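Local atomic coordinates of amine Dehydrogenase (PDB entry 1JMX), a protein that binds two covalently attached c-type haems and probably transfers electrons as the alpha subunit of a quinohemoprotein amine dehydrogenase. Residues A[362-370]-A[466-475]; A[388-396]-A[436-444]. One frame throughout, in Å; residues are numbered along the deposited sequence.

How the contacts relate
Both contacts centre on the mixed sheet built from strands between 367 and 484, with Tyr362 of contact 1 reaching in from the end of strand 354-362; contact 2 is nested inside the loop contact 1 closes. Their centres are about 17 Å apart, yet they touch directly. Lys369 O of contact 1 lies 2.7 Å from Glu396 N of contact 2, a probable hydrogen bond between neighbouring strands. Val466 joins the two sets of side chains: its CG2 sits 3.8 Å from Phe393 CZ, and its CG1 is equally close to Met437 CE. Ala468 packs on Ala395 nearby. Both lie away from the haem sites, and the nickel on Glu367 is a different metal site.

Contact 1: residues A[362-370]-A[466-475]. With NI (nickel (II) ion), chain D.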
ATOM      1  N   TYR A 362     -23.073 -14.035 -34.162  1.00 21.56           N
ATOM      2  CA  TYR A 362     -23.771 -14.750 -33.110  1.00 22.29           C
ATOM      3  C   TYR A 362     -25.276 -14.681 -33.248  1.00 24.09           C
ATOM      4  O   TYR A 362     -25.810 -13.781 -33.896  1.00 23.72           O
ATOM      5  CB  TYR A 362     -23.348 -14.222 -31.732  1.00 21.41           C
ATOM      6  CG  TYR A 362     -23.917 -12.865 -31.380  1.00 19.77           C
ATOM      7  CD1 TYR A 362     -25.005 -12.753 -30.512  1.00 19.23           C
ATOM      8  CD2 TYR A 362     -23.369 -11.692 -31.907  1.00 18.57           C
ATOM      9  CE1 TYR A 362     -25.536 -11.512 -30.173  1.00 18.42           C
ATOM     10  CE2 TYR A 362     -23.893 -10.439 -31.573  1.00 18.85           C
ATOM     11  CZ  TYR A 362     -24.976 -10.364 -30.705  1.00 17.86           C
ATOM     12  OH  TYR A 362     -25.501  -9.146 -30.359  1.00 19.66           O
ATOM     13  N   ASP A 363     -25.951 -15.630 -32.604  1.00 25.86           N
ATOM     14  CA  ASP A 363     -27.409 -15.686 -32.627  1.00 27.84           C
ATOM     15  C   ASP A 363     -28.035 -15.208 -31.324  1.00 27.10           C
ATOM     16  O   ASP A 363     -28.957 -14.390 -31.342  1.00 27.78           O
ATOM     17  CB  ASP A 363     -27.922 -17.094 -33.018  1.00 30.47           C
ATOM     18  CG  ASP A 363     -27.261 -18.234 -32.233  1.00 32.13           C
ATOM     19  OD1 ASP A 363     -26.354 -17.995 -31.391  1.00 34.12           O
ATOM     20  OD2 ASP A 363     -27.671 -19.395 -32.468  1.00 34.49           O
ATOM     21  N   LYS A 364     -27.485 -15.669 -30.204  1.00 26.70           N
ATOM     22  CA  LYS A 364     -27.983 -15.305 -28.883  1.00 26.97           C
ATOM     23  C   LYS A 364     -26.877 -15.299 -27.836  1.00 25.45           C
ATOM     24  O   LYS A 364     -25.936 -16.094 -27.902  1.00 25.38           O
ATOM     25  CB  LYS A 364     -29.076 -16.281 -28.431  1.00 29.07           C
ATOM     26  CG  LYS A 364     -28.656 -17.754 -28.432  1.00 32.03           C
ATOM     27  CD  LYS A 364     -29.208 -18.507 -27.216  1.00 35.93           C
ATOM     28  CE  LYS A 364     -28.447 -18.132 -25.931  1.00 37.00           C
ATOM     29  NZ  LYS A 364     -29.081 -18.681 -24.689  1.00 38.12           N
ATOM     30  N   VAL A 365     -27.017 -14.412 -26.856  1.00 24.78           N
ATOM     31  CA  VAL A 365     -26.046 -14.307 -25.779  1.00 22.58           C
ATOM     32  C   VAL A 365     -26.472 -15.255 -24.665  1.00 23.36           C
ATOM     33  O   VAL A 365     -27.618 -15.238 -24.203  1.00 23.10           O
ATOM     34  CB  VAL A 365     -25.916 -12.862 -25.242  1.00 20.21           C
ATOM     35  CG1 VAL A 365     -24.834 -12.807 -24.187  1.00 19.46           C
ATOM     36  CG2 VAL A 365     -25.581 -11.901 -26.372  1.00 17.90           C
ATOM     37  N   GLU A 366     -25.525 -16.087 -24.255  1.00 24.00           N
ATOM     38  CA  GLU A 366     -25.727 -17.102 -23.231  1.00 24.36           C
ATOM     39  C   GLU A 366     -25.196 -16.719 -21.844  1.00 22.61           C
ATOM     40  O   GLU A 366     -25.895 -16.842 -20.837  1.00 22.58           O
ATOM     41  CB  GLU A 366     -25.010 -18.355 -23.712  1.00 26.57           C
ATOM     42  CG  GLU A 366     -25.448 -19.648 -23.115  1.00 30.76           C
ATOM     43  CD  GLU A 366     -24.781 -20.816 -23.819  1.00 33.82           C
ATOM     44  OE1 GLU A 366     -23.526 -20.911 -23.765  1.00 32.53           O
ATOM     45  OE2 GLU A 366     -25.511 -21.615 -24.456  1.00 36.75           O
ATOM     46  N   GLU A 367     -23.960 -16.238 -21.811  1.00 20.98           N
ATOM     47  CA  GLU A 367     -23.290 -15.883 -20.568  1.00 18.64           C
ATOM     48  C   GLU A 367     -22.664 -14.486 -20.640  1.00 17.57           C
ATOM     49  O   GLU A 367     -22.203 -14.057 -21.701  1.00 18.18           O
ATOM     50  CB  GLU A 367     -22.232 -16.964 -20.297  1.00 17.49           C
ATOM     51  CG  GLU A 367     -20.967 -16.518 -19.596  1.00 17.78           C
ATOM     52  CD  GLU A 367     -21.125 -16.383 -18.102  1.00 18.93           C
ATOM     53  OE1 GLU A 367     -22.265 -16.409 -17.603  1.00 17.85           O
ATOM     54  OE2 GLU A 367     -20.095 -16.252 -17.416  1.00 20.98           O
ATOM     55  N   VAL A 368     -22.667 -13.770 -19.519  1.00 16.60           N
ATOM     56  CA  VAL A 368     -22.093 -12.426 -19.471  1.00 15.72           C
ATOM     57  C   VAL A 368     -21.065 -12.294 -18.357  1.00 16.11           C
ATOM     58  O   VAL A 368     -21.311 -12.719 -17.227  1.00 16.85           O
ATOM     59  CB  VAL A 368     -23.174 -11.355 -19.257  1.00 15.94           C
ATOM     60  CG1 VAL A 368     -22.553  -9.971 -19.262  1.00 14.10           C
ATOM     61  CG2 VAL A 368     -24.224 -11.458 -20.332  1.00 15.90           C
ATOM     62  N   LYS A 369     -19.916 -11.704 -18.683  1.00 15.95           N
ATOM     63  CA  LYS A 369     -18.842 -11.493 -17.718  1.00 15.60           C
ATOM     64  C   LYS A 369     -18.498 -10.013 -17.594  1.00 15.85           C
ATOM     65  O   LYS A 369     -18.311  -9.329 -18.593  1.00 15.64           O
ATOM     66  CB  LYS A 369     -17.580 -12.258 -18.129  1.00 15.84           C
ATOM     67  CG  LYS A 369     -17.761 -13.753 -18.226  1.00 17.49           C
ATOM     68  CD  LYS A 369     -16.480 -14.433 -18.656  1.00 18.29           C
ATOM     69  CE  LYS A 369     -16.725 -15.882 -18.995  1.00 18.49           C
ATOM     70  NZ  LYS A 369     -17.395 -16.594 -17.875  1.00 20.74           N
ATOM     71  N   VAL A 370     -18.435  -9.521 -16.363  1.00 14.61           N
ATOM     72  CA  VAL A 370     -18.074  -8.131 -16.123  1.00 14.53           C
ATOM     73  C   VAL A 370     -16.550  -8.037 -16.117  1.00 14.14           C
ATOM     74  O   VAL A 370     -15.870  -8.811 -15.442  1.00 15.15           O
ATOM     75  CB  VAL A 370     -18.641  -7.602 -14.784  1.00 13.13           C
ATOM     76  CG1 VAL A 370     -18.094  -6.211 -14.486  1.00 11.18           C
ATOM     77  CG2 VAL A 370     -20.153  -7.562 -14.845  1.00 12.06           C
ATOM     78  N   VAL A 466     -21.040  -5.152  -8.835  1.00 16.09           N
ATOM     79  CA  VAL A 466     -21.290  -4.463 -10.093  1.00 16.96           C
ATOM     80  C   VAL A 466     -22.142  -5.318 -11.027  1.00 17.80           C
ATOM     81  O   VAL A 466     -21.679  -6.339 -11.531  1.00 17.07           O
ATOM     82  CB  VAL A 466     -19.951  -4.101 -10.770  1.00 17.29           C
ATOM     83  CG1 VAL A 466     -20.182  -3.508 -12.144  1.00 20.10           C
ATOM     84  CG2 VAL A 466     -19.178  -3.124  -9.888  1.00 17.98           C
ATOM     85  N   ILE A 467     -23.383  -4.890 -11.259  1.00 17.39           N
ATOM     86  CA  ILE A 467     -24.304  -5.633 -12.122  1.00 16.44           C
ATOM     87  C   ILE A 467     -24.497  -5.007 -13.499  1.00 15.27           C
ATOM     88  O   ILE A 467     -24.881  -3.845 -13.616  1.00 13.49           O
ATOM     89  CB  ILE A 467     -25.722  -5.764 -11.489  1.00 18.06           C
ATOM     90  CG1 ILE A 467     -25.632  -6.103 -10.000  1.00 16.48           C
ATOM     91  CG2 ILE A 467     -26.538  -6.828 -12.234  1.00 15.66           C
ATOM     92  CD1 ILE A 467     -24.949  -7.377  -9.715  1.00 15.68           C
ATOM     93  N   ALA A 468     -24.226  -5.798 -14.532  1.00 15.00           N
ATOM     94  CA  ALA A 468     -24.412  -5.375 -15.916  1.00 16.89           C
ATOM     95  C   ALA A 468     -25.558  -6.210 -16.478  1.00 18.18           C
ATOM     96  O   ALA A 468     -25.632  -7.414 -16.237  1.00 18.12           O
ATOM     97  CB  ALA A 468     -23.156  -5.628 -16.730  1.00 17.22           C
ATOM     98  N   THR A 469     -26.485  -5.563 -17.172  1.00 18.85           N
ATOM     99  CA  THR A 469     -27.603  -6.282 -17.765  1.00 19.70           C
ATOM    100  C   THR A 469     -27.629  -5.926 -19.241  1.00 19.31           C
ATOM    101  O   THR A 469     -27.797  -4.766 -19.609  1.00 18.39           O
ATOM    102  CB  THR A 469     -28.946  -5.947 -17.082  1.00 21.13           C
ATOM    103  OG1 THR A 469     -29.217  -4.552 -17.210  1.00 27.27           O
ATOM    104  CG2 THR A 469     -28.905  -6.297 -15.610  1.00 19.21           C
ATOM    105  N   LEU A 470     -27.382  -6.928 -20.075  1.00 18.98           N
ATOM    106  CA  LEU A 470     -27.343  -6.748 -21.512  1.00 20.87           C
ATOM    107  C   LEU A 470     -28.590  -6.126 -22.129  1.00 22.11           C
ATOM    108  O   LEU A 470     -29.719  -6.477 -21.787  1.00 20.74           O
ATOM    109  CB  LEU A 470     -27.029  -8.077 -22.184  1.00 20.49           C
ATOM    110  CG  LEU A 470     -25.699  -8.116 -22.924  1.00 22.07           C
ATOM    111  CD1 LEU A 470     -24.596  -7.543 -22.049  1.00 19.82           C
ATOM    112  CD2 LEU A 470     -25.399  -9.547 -23.346  1.00 20.51           C
ATOM    113  N   ALA A 471     -28.362  -5.139 -22.991  1.00 24.10           N
ATOM    114  CA  ALA A 471     -29.444  -4.466 -23.695  1.00 27.17           C
ATOM    115  C   ALA A 471     -30.031  -5.499 -24.656  1.00 28.91           C
ATOM    116  O   ALA A 471     -31.233  -5.533 -24.899  1.00 30.72           O
ATOM    117  CB  ALA A 471     -28.901  -3.282 -24.471  1.00 25.02           C
ATOM    118  N   ASP A 472     -29.163  -6.376 -25.150  1.00 31.07           N
ATOM    119  CA  ASP A 472     -29.546  -7.430 -26.082  1.00 32.22           C
ATOM    120  C   ASP A 472     -29.993  -8.694 -25.341  1.00 31.13           C
ATOM    121  O   ASP A 472     -29.193  -9.608 -25.127  1.00 32.23           O
ATOM    122  CB  ASP A 472     -28.352  -7.741 -27.015  1.00 35.43           C
ATOM    123  CG  ASP A 472     -28.637  -8.870 -28.013  1.00 37.97           C
ATOM    124  OD1 ASP A 472     -29.799  -8.997 -28.468  1.00 39.73           O
ATOM    125  OD2 ASP A 472     -27.683  -9.616 -28.350  1.00 38.27           O
ATOM    126  N   GLY A 473     -31.261  -8.734 -24.930  1.00 28.92           N
ATOM    127  CA  GLY A 473     -31.767  -9.919 -24.250  1.00 26.49           C
ATOM    128  C   GLY A 473     -31.863  -9.899 -22.736  1.00 25.52           C
ATOM    129  O   GLY A 473     -32.419 -10.826 -22.138  1.00 25.13           O
ATOM    130  N   GLY A 474     -31.293  -8.875 -22.110  1.00 24.50           N
ATOM    131  CA  GLY A 474     -31.351  -8.764 -20.660  1.00 23.11           C
ATOM    132  C   GLY A 474     -30.555  -9.769 -19.841  1.00 21.64           C
ATOM    133  O   GLY A 474     -30.871  -9.980 -18.668  1.00 20.89           O
ATOM    134  N   GLN A 475     -29.545 -10.396 -20.446  1.00 22.22           N
ATOM    135  CA  GLN A 475     -28.700 -11.365 -19.735  1.00 22.16           C
ATOM    136  C   GLN A 475     -27.813 -10.584 -18.766  1.00 21.34           C
ATOM    137  O   GLN A 475     -27.221  -9.574 -19.138  1.00 19.97           O
ATOM    138  CB  GLN A 475     -27.830 -12.173 -20.703  1.00 23.34           C
ATOM    139  CG  GLN A 475     -28.596 -13.046 -21.700  1.00 27.97           C
ATOM    140  CD  GLN A 475     -28.986 -12.300 -22.990  1.00 31.10           C
ATOM    141  OE1 GLN A 475     -28.849 -11.068 -23.081  1.00 28.51           O
ATOM    142  NE2 GLN A 475     -29.451 -13.057 -24.002  1.00 30.16           N
TER
HETATM  143 NI    NI D2001     -23.096 -16.130 -15.883  1.00 19.97          NI
HETATM  144  O   HOH W   1     -23.871 -15.677 -13.996  1.00 13.88           O
HETATM  145  O   HOH W   2     -25.104 -15.850 -16.763  1.00 60.89           O
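Val365 and Leu470 meet tip to tip, CG1 of the valine only 3.4 Å from CD2 of the leucine, tighter than usual for two methyls. Strands 367-370 and 466-470 belong to a domain of the E-set clan, an immunoglobulin-like beta fold, and face each other through side chains, their axes 7.9 Å apart and 141° from parallel. Further along, Val368 CG2 comes at about a right angle to Gln475 CB at 3.7 Å, and Val370 CG2 rests on Ala468 CB at 4.0 Å. The Gln475 chain, bent at chi2 (87°), lays its amide beside Val365, with NE2 2.9 Å from Val365 O. With an alanine here, the space beside Val365 CB would probably open and Val365 O would lose its amide neighbour. At the far end Asp472 brings OD2 to the edge of the Tyr362 ring, in its plane and 3.0 Å from OH, a hydrogen bond that remains tentative because the single hydroxyl proton could go to a different acceptor. Ring and carboxylate are turned 66° apart. Behind the first shell, Val365 packs on Ala397, while Glu366 and Glu367 form a classic beta bulge opposite Trp398. Glu367 points away from the contact: its OE2 takes a salt bridge from Lys369 NZ (2.8 Å) on the anti lone pair, and its OE1 binds nickel at 1.9 Å, where two waters are further ligands.

Contact 2: residues A[388-396]-A[436-444]; sequences KVQGRFEAE and KMQADGVFV
Arg392 and Val442 run alongside each other from one sheet face, a non-hydrogen-bonded antiparallel pair in which Val442 CG2 sits over one face of the guanidinium, 3.7 Å above its plane and toward the rim. The valine's other methyl, CG1, meets the amide of Gln390 at 3.8 Å from CD. With CG anti to the carbonyl carbon (chi1 -58°) and the chain extended beyond it, Gln390 brings OE1 to Arg392, which reaches it with two weak, bent bonds, from NE at 2.8 Å and from NH2, while NH1 is bonded to Leu191 O. On the opposite face of the sheet, Phe393 turns its ring edge to Gly441 O and Phe443 CB, while Met437, kinked toward its end, crosses it at about a right angle and brings CE to 4.1 Å from CD1. Gly391 pairs with Phe443; a CB on that glycine would run into Phe393 CE1. Their backbones exchange two hydrogen bonds, the shorter from Phe443 N to Gly391 O (2.8 Å, 168° at the hydrogen), and Phe393 N donates to Gly441 O at 3.0 Å. Gly441 ends the type I turn of a hairpin with a G1 bulge, and water 3 bridges Asp440 O to Phe393 O. Hairpin 435-445 pairs with the start of strand 391-400, which also pairs with 367-378 and 406-420; Phe393 and Met437 pack against strands 406-420 and 462-470.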
ATOM      1  N   LYS A 388      -9.963  11.179  -7.496  1.00 12.30           N
ATOM      2  CA  LYS A 388     -10.828  10.009  -7.350  1.00 12.14           C
ATOM      3  C   LYS A 388     -10.381   8.971  -8.376  1.00 12.42           C
ATOM      4  O   LYS A 388      -9.926   9.322  -9.464  1.00 15.17           O
ATOM      5  CB  LYS A 388     -12.290  10.367  -7.621  1.00  9.75           C
ATOM      6  CG  LYS A 388     -12.851  11.465  -6.762  1.00  9.22           C
ATOM      7  CD  LYS A 388     -14.330  11.622  -6.997  1.00 10.22           C
ATOM      8  CE  LYS A 388     -14.931  12.710  -6.125  1.00 12.43           C
ATOM      9  NZ  LYS A 388     -16.425  12.679  -6.155  1.00 15.68           N
ATOM     10  N   VAL A 389     -10.438   7.703  -7.998  1.00 12.20           N
ATOM     11  CA  VAL A 389     -10.075   6.614  -8.895  1.00 11.51           C
ATOM     12  C   VAL A 389     -11.381   5.901  -9.240  1.00 12.37           C
ATOM     13  O   VAL A 389     -12.023   5.297  -8.380  1.00 10.33           O
ATOM     14  CB  VAL A 389      -9.065   5.634  -8.245  1.00 11.94           C
ATOM     15  CG1 VAL A 389      -8.852   4.421  -9.131  1.00  9.93           C
ATOM     16  CG2 VAL A 389      -7.736   6.341  -8.001  1.00 10.79           C
ATOM     17  N   GLN A 390     -11.795   6.051 -10.497  1.00 13.48           N
ATOM     18  CA  GLN A 390     -13.027   5.459 -10.998  1.00 13.64           C
ATOM     19  C   GLN A 390     -12.971   3.961 -11.249  1.00 13.61           C
ATOM     20  O   GLN A 390     -11.908   3.377 -11.479  1.00 14.88           O
ATOM     21  CB  GLN A 390     -13.405   6.084 -12.343  1.00 13.00           C
ATOM     22  CG  GLN A 390     -13.606   7.572 -12.382  1.00 13.49           C
ATOM     23  CD  GLN A 390     -13.714   8.079 -13.812  1.00 12.90           C
ATOM     24  OE1 GLN A 390     -13.268   7.422 -14.754  1.00 12.08           O
ATOM     25  NE2 GLN A 390     -14.308   9.251 -13.976  1.00 14.22           N
ATOM     26  N   GLY A 391     -14.150   3.357 -11.216  1.00 14.24           N
ATOM     27  CA  GLY A 391     -14.287   1.957 -11.555  1.00 14.26           C
ATOM     28  C   GLY A 391     -14.798   2.075 -12.989  1.00 14.34           C
ATOM     29  O   GLY A 391     -15.683   2.887 -13.260  1.00 14.97           O
ATOM     30  N   ARG A 392     -14.190   1.366 -13.931  1.00 14.56           N
ATOM     31  CA  ARG A 392     -14.639   1.435 -15.323  1.00 14.37           C
ATOM     32  C   ARG A 392     -14.894   0.023 -15.786  1.00 14.41           C
ATOM     33  O   ARG A 392     -13.997  -0.819 -15.750  1.00 14.15           O
ATOM     34  CB  ARG A 392     -13.600   2.129 -16.190  1.00 15.32           C
ATOM     35  CG  ARG A 392     -13.487   3.605 -15.891  1.00 16.13           C
ATOM     36  CD  ARG A 392     -12.436   4.239 -16.757  1.00 18.59           C
ATOM     37  NE  ARG A 392     -12.664   5.671 -16.860  1.00 23.16           N
ATOM     38  CZ  ARG A 392     -13.346   6.241 -17.842  1.00 21.39           C
ATOM     39  NH1 ARG A 392     -13.864   5.502 -18.817  1.00 22.06           N
ATOM     40  NH2 ARG A 392     -13.536   7.550 -17.831  1.00 23.33           N
ATOM     41  N   PHE A 393     -16.119  -0.238 -16.226  1.00 14.57           N
ATOM     42  CA  PHE A 393     -16.473  -1.591 -16.600  1.00 15.54           C
ATOM     43  C   PHE A 393     -17.007  -1.807 -17.990  1.00 17.10           C
ATOM     44  O   PHE A 393     -17.475  -0.886 -18.650  1.00 18.14           O
ATOM     45  CB  PHE A 393     -17.462  -2.154 -15.583  1.00 13.66           C
ATOM     46  CG  PHE A 393     -17.039  -1.951 -14.165  1.00 13.37           C
ATOM     47  CD1 PHE A 393     -17.461  -0.829 -13.458  1.00 14.99           C
ATOM     48  CD2 PHE A 393     -16.200  -2.860 -13.543  1.00 12.78           C
ATOM     49  CE1 PHE A 393     -17.046  -0.615 -12.146  1.00 14.03           C
ATOM     50  CE2 PHE A 393     -15.779  -2.656 -12.233  1.00 14.18           C
ATOM     51  CZ  PHE A 393     -16.203  -1.532 -11.534  1.00 12.90           C
ATOM     52  N   GLU A 394     -16.980  -3.068 -18.394  1.00 17.81           N
ATOM     53  CA  GLU A 394     -17.455  -3.485 -19.694  1.00 18.85           C
ATOM     54  C   GLU A 394     -18.167  -4.838 -19.498  1.00 18.40           C
ATOM     55  O   GLU A 394     -17.835  -5.590 -18.580  1.00 16.56           O
ATOM     56  CB  GLU A 394     -16.252  -3.628 -20.621  1.00 21.82           C
ATOM     57  CG  GLU A 394     -16.544  -3.400 -22.069  1.00 26.62           C
ATOM     58  CD  GLU A 394     -16.575  -1.941 -22.463  1.00 27.16           C
ATOM     59  OE1 GLU A 394     -15.517  -1.280 -22.417  1.00 28.53           O
ATOM     60  OE2 GLU A 394     -17.651  -1.465 -22.870  1.00 31.17           O
ATOM     61  N   ALA A 395     -19.197  -5.106 -20.295  1.00 17.31           N
ATOM     62  CA  ALA A 395     -19.924  -6.374 -20.194  1.00 16.15           C
ATOM     63  C   ALA A 395     -19.527  -7.271 -21.356  1.00 17.01           C
ATOM     64  O   ALA A 395     -19.834  -6.979 -22.509  1.00 17.64           O
ATOM     65  CB  ALA A 395     -21.422  -6.136 -20.196  1.00 15.72           C
ATOM     66  N   GLU A 396     -18.784  -8.328 -21.046  1.00 15.85           N
ATOM     67  CA  GLU A 396     -18.305  -9.279 -22.039  1.00 17.26           C
ATOM     68  C   GLU A 396     -19.290 -10.420 -22.302  1.00 16.17           C
ATOM     69  O   GLU A 396     -19.543 -11.247 -21.436  1.00 15.18           O
ATOM     70  CB  GLU A 396     -16.960  -9.829 -21.593  1.00 17.26           C
ATOM     71  CG  GLU A 396     -16.373 -10.883 -22.485  1.00 19.37           C
ATOM     72  CD  GLU A 396     -15.205 -11.558 -21.821  1.00 21.04           C
ATOM     73  OE1 GLU A 396     -15.417 -12.198 -20.774  1.00 22.47           O
ATOM     74  OE2 GLU A 396     -14.071 -11.426 -22.317  1.00 22.25           O
ATOM     75  N   LYS A 436     -21.465   7.004  -7.285  1.00 17.74           N
ATOM     76  CA  LYS A 436     -22.543   6.835  -8.246  1.00 18.84           C
ATOM     77  C   LYS A 436     -22.144   6.099  -9.513  1.00 17.73           C
ATOM     78  O   LYS A 436     -21.140   6.420 -10.150  1.00 16.08           O
ATOM     79  CB  LYS A 436     -23.179   8.188  -8.595  1.00 21.55           C
ATOM     80  CG  LYS A 436     -22.223   9.206  -9.205  1.00 27.71           C
ATOM     81  CD  LYS A 436     -22.873  10.592  -9.362  1.00 31.93           C
ATOM     82  CE  LYS A 436     -21.926  11.605 -10.014  1.00 32.52           C
ATOM     83  NZ  LYS A 436     -20.674  11.791  -9.214  1.00 32.37           N
ATOM     84  N   MET A 437     -22.909   5.059  -9.824  1.00 17.41           N
ATOM     85  CA  MET A 437     -22.693   4.272 -11.027  1.00 18.07           C
ATOM     86  C   MET A 437     -23.462   4.985 -12.131  1.00 19.26           C
ATOM     87  O   MET A 437     -24.656   5.273 -11.998  1.00 19.68           O
ATOM     88  CB  MET A 437     -23.233   2.850 -10.855  1.00 17.63           C
ATOM     89  CG  MET A 437     -23.103   1.982 -12.090  1.00 16.98           C
ATOM     90  SD  MET A 437     -21.387   1.699 -12.546  1.00 19.56           S
ATOM     91  CE  MET A 437     -21.083   0.145 -11.733  1.00 17.07           C
ATOM     92  N   GLN A 438     -22.754   5.322 -13.196  1.00 19.55           N
ATOM     93  CA  GLN A 438     -23.367   6.000 -14.318  1.00 21.75           C
ATOM     94  C   GLN A 438     -23.803   4.968 -15.349  1.00 21.92           C
ATOM     95  O   GLN A 438     -23.293   3.846 -15.372  1.00 21.01           O
ATOM     96  CB  GLN A 438     -22.371   6.979 -14.928  1.00 22.58           C
ATOM     97  CG  GLN A 438     -21.808   7.948 -13.920  1.00 27.03           C
ATOM     98  CD  GLN A 438     -20.750   8.848 -14.507  1.00 29.66           C
ATOM     99  OE1 GLN A 438     -20.129   8.522 -15.525  1.00 32.27           O
ATOM    100  NE2 GLN A 438     -20.531   9.996 -13.867  1.00 31.91           N
ATOM    101  N   ALA A 439     -24.734   5.369 -16.212  1.00 22.46           N
ATOM    102  CA  ALA A 439     -25.265   4.503 -17.259  1.00 23.15           C
ATOM    103  C   ALA A 439     -24.195   3.890 -18.160  1.00 21.99           C
ATOM    104  O   ALA A 439     -24.316   2.731 -18.570  1.00 24.46           O
ATOM    105  CB  ALA A 439     -26.278   5.271 -18.100  1.00 22.51           C
ATOM    106  N   ASP A 440     -23.154   4.667 -18.458  1.00 21.04           N
ATOM    107  CA  ASP A 440     -22.059   4.223 -19.316  1.00 18.73           C
ATOM    108  C   ASP A 440     -21.103   3.180 -18.730  1.00 17.46           C
ATOM    109  O   ASP A 440     -20.231   2.678 -19.443  1.00 17.47           O
ATOM    110  CB  ASP A 440     -21.285   5.424 -19.877  1.00 21.02           C
ATOM    111  CG  ASP A 440     -20.790   6.387 -18.799  1.00 23.31           C
ATOM    112  OD1 ASP A 440     -21.198   6.284 -17.625  1.00 24.52           O
ATOM    113  OD2 ASP A 440     -19.988   7.283 -19.144  1.00 25.81           O
ATOM    114  N   GLY A 441     -21.303   2.815 -17.462  1.00 15.33           N
ATOM    115  CA  GLY A 441     -20.454   1.821 -16.824  1.00 14.87           C
ATOM    116  C   GLY A 441     -19.267   2.403 -16.074  1.00 14.80           C
ATOM    117  O   GLY A 441     -18.312   1.696 -15.763  1.00 13.68           O
ATOM    118  N   VAL A 442     -19.321   3.704 -15.815  1.00 14.27           N
ATOM    119  CA  VAL A 442     -18.270   4.399 -15.093  1.00 13.22           C
ATOM    120  C   VAL A 442     -18.781   4.707 -13.698  1.00 13.28           C
ATOM    121  O   VAL A 442     -19.821   5.353 -13.544  1.00 13.54           O
ATOM    122  CB  VAL A 442     -17.899   5.733 -15.789  1.00 13.08           C
ATOM    123  CG1 VAL A 442     -17.007   6.572 -14.904  1.00 12.94           C
ATOM    124  CG2 VAL A 442     -17.201   5.462 -17.092  1.00 12.67           C
ATOM    125  N   PHE A 443     -18.086   4.190 -12.688  1.00 13.65           N
ATOM    126  CA  PHE A 443     -18.444   4.441 -11.298  1.00 12.46           C
ATOM    127  C   PHE A 443     -17.573   5.568 -10.739  1.00 12.71           C
ATOM    128  O   PHE A 443     -16.348   5.478 -10.746  1.00 12.65           O
ATOM    129  CB  PHE A 443     -18.263   3.185 -10.442  1.00 12.55           C
ATOM    130  CG  PHE A 443     -18.724   3.358  -9.021  1.00 13.40           C
ATOM    131  CD1 PHE A 443     -20.047   3.111  -8.670  1.00 13.59           C
ATOM    132  CD2 PHE A 443     -17.840   3.781  -8.032  1.00 13.39           C
ATOM    133  CE1 PHE A 443     -20.487   3.284  -7.354  1.00 14.99           C
ATOM    134  CE2 PHE A 443     -18.270   3.956  -6.716  1.00 12.53           C
ATOM    135  CZ  PHE A 443     -19.597   3.706  -6.377  1.00 13.29           C
ATOM    136  N   VAL A 444     -18.218   6.636 -10.283  1.00 13.66           N
ATOM    137  CA  VAL A 444     -17.526   7.789  -9.709  1.00 14.35           C
ATOM    138  C   VAL A 444     -17.667   7.718  -8.187  1.00 14.58           C
ATOM    139  O   VAL A 444     -18.755   7.931  -7.649  1.00 14.82           O
ATOM    140  CB  VAL A 444     -18.130   9.131 -10.237  1.00 15.20           C
ATOM    141  CG1 VAL A 444     -17.502  10.322  -9.529  1.00 14.63           C
ATOM    142  CG2 VAL A 444     -17.930   9.245 -11.750  1.00 12.90           C
TER
HETATM  143  O   HOH W   3     -19.555   0.324 -20.355  1.00 21.35           O